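Local coordinates for DNA-binding transcriptional repressor YiaJ (Escherichia coli, PDB 1YSQ), which represses transcription of the yiaKLMNOPQRS operon, which may serve the use of 2,3-diketo-L-gulonate, and is represented here by its C-terminal IclR-type effector domain, at residues A39-K44 / I58-P63. Numbering follows the deposited sequence.
Sequences AILIYK and IGQHMP
Met62 lays its thioether end against Ala39 and Leu41 where the short edge strand 61-63 pairs antiparallel with strand 38-45, at one margin of the six-stranded sheet of this GAF-like IclR effector domain. Its chain bends at the last torsion (chi3 -113°), bringing the terminal methyl back to the neighbouring strand: CE lies 3.8 Å from Leu41 CB and 3.9 Å from Ala39 CB, and it also touches Leu41 CD1. The side chains of Met62 and Leu41 cross at a slant. Helix 68-75 packs over the same face, with Tyr73 against Ala39 and Met69 against Met62. Cutting Met62 back to an alanine would probably remove the methyl that bridges Ala39 CB and Leu41 CB and open a gap under that helix.

Ile40 and His61 form the non-hydrogen-bonded pair on the other face, running side by side in the same direction. Ile40 CG1 meets the imidazole obliquely, 4.1 Å from His61 CD2, while the ring also stacks with that of His38. Ala39 and Met62 form the hydrogen-bonded pair, each N-H donating to the other's carbonyl O, and Leu41 N donates to Gln60 O.

Just before this short strand, Ile58 and Gly59 stay attached to the longer one. Ile58 lies mainly along the backbone of 42-44: CG1 approaches Lys44 N to 3.7 Å, with Lys44 CB also near, and CG2 rests near Ile42 O. This is the region where Ile42 and Tyr43 form a classic beta bulge opposite Phe31. Gly59 has a positive phi (101°), at which a side chain would jam against the preceding carbonyl. Its N-H points almost straight at Leu41 O, with an N-to-O distance of 2.7 Å.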
ATOM      1  N   ALA A  39       6.231  -1.085   6.912  1.00 21.26           N
ATOM      2  CA  ALA A  39       4.792  -1.317   6.968  1.00 21.34           C
ATOM      3  C   ALA A  39       4.595  -2.709   7.592  1.00 22.28           C
ATOM      4  O   ALA A  39       5.424  -3.600   7.384  1.00 23.32           O
ATOM      5  CB  ALA A  39       4.171  -1.259   5.540  1.00 21.21           C
ATOM      6  N   ILE A  40       3.540  -2.880   8.388  1.00 21.98           N
ATOM      7  CA  ILE A  40       3.181  -4.205   8.899  1.00 21.24           C
ATOM      8  C   ILE A  40       1.916  -4.648   8.209  1.00 20.44           C
ATOM      9  O   ILE A  40       0.891  -3.955   8.266  1.00 19.83           O
ATOM     10  CB  ILE A  40       2.952  -4.227  10.425  1.00 21.19           C
ATOM     11  CG1 ILE A  40       4.138  -3.610  11.171  1.00 23.36           C
ATOM     12  CG2 ILE A  40       2.703  -5.700  10.903  1.00 21.87           C
ATOM     13  CD1 ILE A  40       3.929  -3.601  12.703  1.00 27.15           C
ATOM     14  N   LEU A  41       1.976  -5.815   7.575  1.00 19.99           N
ATOM     15  CA  LEU A  41       0.779  -6.382   6.961  1.00 20.04           C
ATOM     16  C   LEU A  41      -0.122  -6.976   8.030  1.00 20.76           C
ATOM     17  O   LEU A  41       0.135  -8.083   8.502  1.00 21.82           O
ATOM     18  CB  LEU A  41       1.138  -7.428   5.893  1.00 19.14           C
ATOM     19  CG  LEU A  41      -0.028  -7.858   4.997  1.00 18.48           C
ATOM     20  CD1 LEU A  41      -0.673  -6.617   4.342  1.00 15.96           C
ATOM     21  CD2 LEU A  41       0.457  -8.820   3.923  1.00 18.07           C
ATOM     22  N   ILE A  42      -1.167  -6.245   8.417  1.00 20.01           N
ATOM     23  CA  ILE A  42      -2.034  -6.723   9.503  1.00 20.04           C
ATOM     24  C   ILE A  42      -3.232  -7.528   9.031  1.00 19.67           C
ATOM     25  O   ILE A  42      -3.895  -8.186   9.833  1.00 19.83           O
ATOM     26  CB  ILE A  42      -2.451  -5.564  10.447  1.00 19.88           C
ATOM     27  CG1 ILE A  42      -3.288  -4.506   9.697  1.00 19.60           C
ATOM     28  CG2 ILE A  42      -1.189  -4.961  11.113  1.00 20.47           C
ATOM     29  CD1 ILE A  42      -3.900  -3.430  10.614  1.00 20.58           C
ATOM     30  N   TYR A  43      -3.503  -7.495   7.731  1.00 19.17           N
ATOM     31  CA  TYR A  43      -4.688  -8.138   7.199  1.00 20.18           C
ATOM     32  C   TYR A  43      -4.472  -8.353   5.709  1.00 19.73           C
ATOM     33  O   TYR A  43      -3.944  -7.476   5.007  1.00 20.28           O
ATOM     34  CB  TYR A  43      -5.880  -7.231   7.492  1.00 20.10           C
ATOM     35  CG  TYR A  43      -7.222  -7.653   6.976  1.00 22.99           C
ATOM     36  CD1 TYR A  43      -8.188  -8.144   7.840  1.00 25.91           C
ATOM     37  CD2 TYR A  43      -7.561  -7.486   5.632  1.00 22.13           C
ATOM     38  CE1 TYR A  43      -9.454  -8.493   7.380  1.00 25.44           C
ATOM     39  CE2 TYR A  43      -8.815  -7.829   5.169  1.00 24.78           C
ATOM     40  CZ  TYR A  43      -9.756  -8.326   6.048  1.00 25.19           C
ATOM     41  OH  TYR A  43     -11.014  -8.651   5.590  1.00 27.06           O
ATOM     42  N   LYS A  44      -4.834  -9.535   5.235  1.00 18.76           N
ATOM     43  CA  LYS A  44      -4.686  -9.870   3.817  1.00 19.30           C
ATOM     44  C   LYS A  44      -5.802 -10.808   3.343  1.00 19.52           C
ATOM     45  O   LYS A  44      -6.133 -11.769   4.029  1.00 19.28           O
ATOM     46  CB  LYS A  44      -3.308 -10.506   3.531  1.00 18.74           C
ATOM     47  CG  LYS A  44      -3.026 -10.706   2.040  1.00 18.21           C
ATOM     48  CD  LYS A  44      -1.864 -11.663   1.784  1.00 18.81           C
ATOM     49  CE  LYS A  44      -1.590 -11.786   0.267  1.00 17.86           C
ATOM     50  NZ  LYS A  44      -0.724 -13.001  -0.084  1.00 17.98           N
ATOM     51  N   ILE A  58       0.093 -12.171   6.757  1.00 20.81           N
ATOM     52  CA  ILE A  58      -0.219 -11.380   7.936  1.00 21.72           C
ATOM     53  C   ILE A  58       0.948 -11.457   8.921  1.00 21.63           C
ATOM     54  O   ILE A  58       1.432 -12.549   9.251  1.00 20.70           O
ATOM     55  CB  ILE A  58      -1.567 -11.840   8.571  1.00 21.40           C
ATOM     56  CG1 ILE A  58      -2.726 -11.523   7.613  1.00 22.14           C
ATOM     57  CG2 ILE A  58      -1.765 -11.237   9.990  1.00 21.72           C
ATOM     58  CD1 ILE A  58      -4.075 -12.209   7.988  1.00 23.84           C
ATOM     59  N   GLY A  59       1.413 -10.289   9.347  1.00 21.66           N
ATOM     60  CA  GLY A  59       2.549 -10.190  10.249  1.00 21.56           C
ATOM     61  C   GLY A  59       3.836  -9.838   9.526  1.00 21.33           C
ATOM     62  O   GLY A  59       4.840  -9.504  10.160  1.00 21.51           O
ATOM     63  N   GLN A  60       3.813  -9.870   8.193  1.00 20.84           N
ATOM     64  CA  GLN A  60       5.007  -9.516   7.428  1.00 20.79           C
ATOM     65  C   GLN A  60       5.411  -8.048   7.667  1.00 20.26           C
ATOM     66  O   GLN A  60       4.536  -7.173   7.749  1.00 20.00           O
ATOM     67  CB  GLN A  60       4.771  -9.730   5.940  1.00 20.79           C
ATOM     68  CG  GLN A  60       6.004  -9.495   5.062  1.00 22.71           C
ATOM     69  CD  GLN A  60       5.728  -9.835   3.611  1.00 26.23           C
ATOM     70  OE1 GLN A  60       4.592  -9.734   3.158  1.00 24.62           O
ATOM     71  NE2 GLN A  60       6.759 -10.238   2.882  1.00 28.09           N
ATOM     72  N   HIS A  61       6.719  -7.800   7.750  1.00 19.17           N
ATOM     73  CA  HIS A  61       7.261  -6.436   7.783  1.00 19.94           C
ATOM     74  C   HIS A  61       7.809  -6.094   6.411  1.00 20.35           C
ATOM     75  O   HIS A  61       8.677  -6.780   5.881  1.00 20.69           O
ATOM     76  CB  HIS A  61       8.367  -6.294   8.824  1.00 20.81           C
ATOM     77  CG  HIS A  61       7.893  -6.411  10.242  1.00 20.94           C
ATOM     78  ND1 HIS A  61       8.687  -6.058  11.313  1.00 20.75           N
ATOM     79  CD2 HIS A  61       6.711  -6.816  10.767  1.00 21.61           C
ATOM     80  CE1 HIS A  61       8.016  -6.246  12.438  1.00 21.65           C
ATOM     81  NE2 HIS A  61       6.809  -6.691  12.134  1.00 21.07           N
ATOM     82  N   MET A  62       7.265  -5.025   5.840  1.00 19.99           N
ATOM     83  CA  MET A  62       7.518  -4.655   4.478  1.00 19.08           C
ATOM     84  C   MET A  62       8.419  -3.349   4.517  1.00 20.97           C
ATOM     85  O   MET A  62       8.032  -2.367   5.171  1.00 20.37           O
ATOM     86  CB  MET A  62       6.095  -4.605   3.779  1.00 20.41           C
ATOM     87  CG  MET A  62       4.686  -5.528   4.520  1.00  3.96           C
ATOM     88  SD  MET A  62       3.597  -5.398   3.198  1.00 35.59           S
ATOM     89  CE  MET A  62       2.462  -4.417   3.926  1.00 25.32           C
ATOM     90  N   PRO A  63       9.639  -3.325   3.920  1.00 21.35           N
ATOM     91  CA  PRO A  63      10.463  -2.089   3.963  1.00 21.81           C
ATOM     92  C   PRO A  63       9.779  -0.922   3.237  1.00 21.17           C
ATOM     93  O   PRO A  63       9.096  -1.132   2.227  1.00 21.62           O
ATOM     94  CB  PRO A  63      11.750  -2.462   3.210  1.00 22.30           C
ATOM     95  CG  PRO A  63      11.778  -3.965   3.189  1.00 22.86           C
ATOM     96  CD  PRO A  63      10.320  -4.392   3.156  1.00 21.79           C
TER